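PDB 6V55: adhesion G-protein coupled receptor G6 from Danio rerio, which is an adhesion G-protein coupled receptor linked to myelination, whose glycosylated, calcium-binding extracellular region probably takes part in cell adhesion and signalling. Local coordinates for residues A[659-664]-A[705-710]. Residues are numbered along the deposited sequence; the frame is centred on the assembly and turned at random.
Sequences QNLSLS and FTIKNL. With NAG (2-acetamido-2-deoxy-beta-D-glucopyranose), chain D.
The Phe705 ring meets Leu661 at its edge rather than over a face: Leu661 CD1 lies in the ring plane, 3.8 Å from Phe705 CZ, while Leu661 CD2 stands 3.9 Å from Phe705 CE2. Both segments belong to the GAIN domain that carries the GPS motif, 705-710 lying in the loop between strands 697-701 and 714-719. Leu661 CD1 also touches Ile707 CD1 at 3.8 Å, the two side chains crossing near a right angle; with CG beside the backbone N (chi1 -81°), Leu661 reaches both partners. Backbone hydrogen bonding between Ile707 and Leu768, the last modelled residue, places this apolar patch beside the probable GPS cleavage point.

The neighbouring Asn660-Leu661-Ser662 is an N-glycosylation sequon, and Ser662 is also the N-cap of the helix that follows, its OG capping a backbone N there and hydrogen-bonding Gln665 OE1. The flat amide of Gln659 donates NE2 to Asn660 OD1 (3.2 Å, N-H...O 146°) from above that carbonyl's plane, and NE2 also hydrogen-bonds Gln711 OE1. A leucine in place of Gln659 would probably leave Asn660 OD1 and Gln711 OE1 without this shared donor and the glycosylated amide freer to turn. Asn660 ND2 bonds covalently to NAG C1, and across the contact the sugar's acetyl methyl, C8, lies 3.8 Å from Asn709 O.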
loop_
_atom_site.group_PDB
_atom_site.type_symbol
_atom_site.label_atom_id
_atom_site.label_comp_id
_atom_site.label_asym_id
_atom_site.label_seq_id
_atom_site.Cartn_x
_atom_site.Cartn_y
_atom_site.Cartn_z
ATOM N N GLN A 659 -28.302 -46.019 -36.169
ATOM C CA GLN A 659 -28.950 -47.071 -36.953
ATOM C C GLN A 659 -28.051 -48.297 -37.123
ATOM O O GLN A 659 -28.504 -49.437 -36.953
ATOM C CB GLN A 659 -29.370 -46.496 -38.311
ATOM C CG GLN A 659 -29.439 -47.476 -39.482
ATOM C CD GLN A 659 -29.635 -46.769 -40.824
ATOM O OE1 GLN A 659 -30.653 -46.110 -41.040
ATOM N NE2 GLN A 659 -28.671 -46.921 -41.736
ATOM N N ASN A 660 -26.765 -48.087 -37.425
ATOM C CA ASN A 660 -25.834 -49.194 -37.620
ATOM C C ASN A 660 -25.063 -49.539 -36.355
ATOM O O ASN A 660 -23.932 -50.044 -36.445
ATOM C CB ASN A 660 -24.861 -48.888 -38.762
ATOM C CG ASN A 660 -25.562 -48.670 -40.088
ATOM O OD1 ASN A 660 -25.859 -47.538 -40.455
ATOM N ND2 ASN A 660 -25.827 -49.748 -40.815
ATOM N N LEU A 661 -25.633 -49.278 -35.183
ATOM C CA LEU A 661 -24.975 -49.571 -33.917
ATOM C C LEU A 661 -25.491 -50.887 -33.365
ATOM O O LEU A 661 -26.684 -51.183 -33.471
ATOM C CB LEU A 661 -25.219 -48.465 -32.890
ATOM C CG LEU A 661 -24.361 -47.201 -32.959
ATOM C CD1 LEU A 661 -24.540 -46.393 -31.694
ATOM C CD2 LEU A 661 -22.903 -47.539 -33.156
ATOM N N SER A 662 -24.589 -51.667 -32.765
ATOM C CA SER A 662 -24.993 -52.871 -32.053
ATOM C C SER A 662 -25.752 -52.506 -30.783
ATOM O O SER A 662 -25.649 -51.385 -30.279
ATOM C CB SER A 662 -23.779 -53.702 -31.675
ATOM O OG SER A 662 -23.087 -53.055 -30.617
ATOM N N LEU A 663 -26.505 -53.479 -30.252
ATOM C CA LEU A 663 -27.238 -53.268 -29.001
ATOM C C LEU A 663 -26.314 -53.099 -27.808
ATOM O O LEU A 663 -26.689 -52.437 -26.834
ATOM C CB LEU A 663 -28.181 -54.427 -28.717
ATOM C CG LEU A 663 -29.668 -54.126 -28.811
ATOM C CD1 LEU A 663 -30.047 -53.831 -30.267
ATOM C CD2 LEU A 663 -30.425 -55.310 -28.258
ATOM N N SER A 664 -25.126 -53.705 -27.856
ATOM C CA SER A 664 -24.111 -53.439 -26.847
ATOM C C SER A 664 -23.642 -51.990 -26.900
ATOM O O SER A 664 -23.431 -51.366 -25.853
ATOM C CB SER A 664 -22.925 -54.384 -27.033
ATOM O OG SER A 664 -21.715 -53.736 -26.652
ATOM N N PHE A 705 -17.132 -43.419 -27.170
ATOM C CA PHE A 705 -16.791 -44.114 -28.403
ATOM C C PHE A 705 -17.246 -43.272 -29.588
ATOM O O PHE A 705 -18.175 -42.466 -29.473
ATOM C CB PHE A 705 -17.434 -45.522 -28.444
ATOM C CG PHE A 705 -18.889 -45.521 -28.812
ATOM C CD1 PHE A 705 -19.847 -45.018 -27.931
ATOM C CD2 PHE A 705 -19.296 -46.030 -30.039
ATOM C CE1 PHE A 705 -21.178 -45.005 -28.260
ATOM C CE2 PHE A 705 -20.630 -46.035 -30.390
ATOM C CZ PHE A 705 -21.581 -45.519 -29.493
ATOM N N THR A 706 -16.583 -43.461 -30.727
ATOM C CA THR A 706 -16.880 -42.716 -31.949
ATOM C C THR A 706 -17.785 -43.543 -32.853
ATOM O O THR A 706 -17.490 -44.708 -33.124
ATOM C CB THR A 706 -15.592 -42.355 -32.698
ATOM O OG1 THR A 706 -14.630 -41.857 -31.760
ATOM C CG2 THR A 706 -15.851 -41.284 -33.754
ATOM N N ILE A 707 -18.884 -42.947 -33.307
ATOM C CA ILE A 707 -19.773 -43.599 -34.262
ATOM C C ILE A 707 -19.209 -43.343 -35.643
ATOM O O ILE A 707 -19.028 -42.187 -36.011
ATOM C CB ILE A 707 -21.196 -43.049 -34.163
ATOM C CG1 ILE A 707 -21.745 -43.221 -32.740
ATOM C CG2 ILE A 707 -22.054 -43.706 -35.221
ATOM C CD1 ILE A 707 -23.241 -42.970 -32.640
ATOM N N LYS A 708 -18.919 -44.406 -36.403
ATOM C CA LYS A 708 -18.183 -44.293 -37.652
ATOM C C LYS A 708 -19.043 -44.761 -38.812
ATOM O O LYS A 708 -20.026 -45.492 -38.611
ATOM C CB LYS A 708 -16.889 -45.105 -37.625
ATOM C CG LYS A 708 -15.866 -44.541 -36.676
ATOM C CD LYS A 708 -14.518 -45.237 -36.775
ATOM C CE LYS A 708 -13.576 -44.698 -35.695
ATOM N NZ LYS A 708 -12.288 -45.454 -35.593
ATOM N N ASN A 709 -18.653 -44.299 -40.023
ATOM C CA ASN A 709 -19.181 -44.770 -41.315
ATOM C C ASN A 709 -20.700 -44.646 -41.412
ATOM O O ASN A 709 -21.396 -45.620 -41.704
ATOM C CB ASN A 709 -18.740 -46.212 -41.615
ATOM C CG ASN A 709 -17.260 -46.308 -42.067
ATOM O OD1 ASN A 709 -16.837 -45.659 -43.037
ATOM N ND2 ASN A 709 -16.486 -47.137 -41.376
ATOM N N LEU A 710 -21.206 -43.451 -41.114
ATOM C CA LEU A 710 -22.646 -43.224 -41.139
ATOM C C LEU A 710 -23.170 -43.212 -42.579
ATOM O O LEU A 710 -22.441 -42.923 -43.534
ATOM C CB LEU A 710 -22.997 -41.906 -40.436
ATOM C CG LEU A 710 -22.721 -41.755 -38.937
ATOM C CD1 LEU A 710 -22.409 -40.308 -38.599
ATOM C CD2 LEU A 710 -23.923 -42.244 -38.134
HETATM C C1 NAG D . -26.476 -49.609 -42.098
HETATM C C2 NAG D . -25.624 -50.185 -43.247
HETATM C C3 NAG D . -26.375 -50.073 -44.592
HETATM C C4 NAG D . -27.779 -50.663 -44.503
HETATM C C5 NAG D . -28.556 -50.007 -43.367
HETATM C C6 NAG D . -29.949 -50.581 -43.191
HETATM C C7 NAG D . -23.237 -49.947 -42.676
HETATM C C8 NAG D . -21.990 -49.142 -42.884
HETATM N N2 NAG D . -24.331 -49.519 -43.323
HETATM O O3 NAG D . -25.650 -50.763 -45.604
HETATM O O4 NAG D . -28.479 -50.494 -45.733
HETATM O O5 NAG D . -27.841 -50.204 -42.135
HETATM O O6 NAG D . -30.078 -51.440 -42.065
HETATM O O7 NAG D . -23.259 -50.928 -41.939
#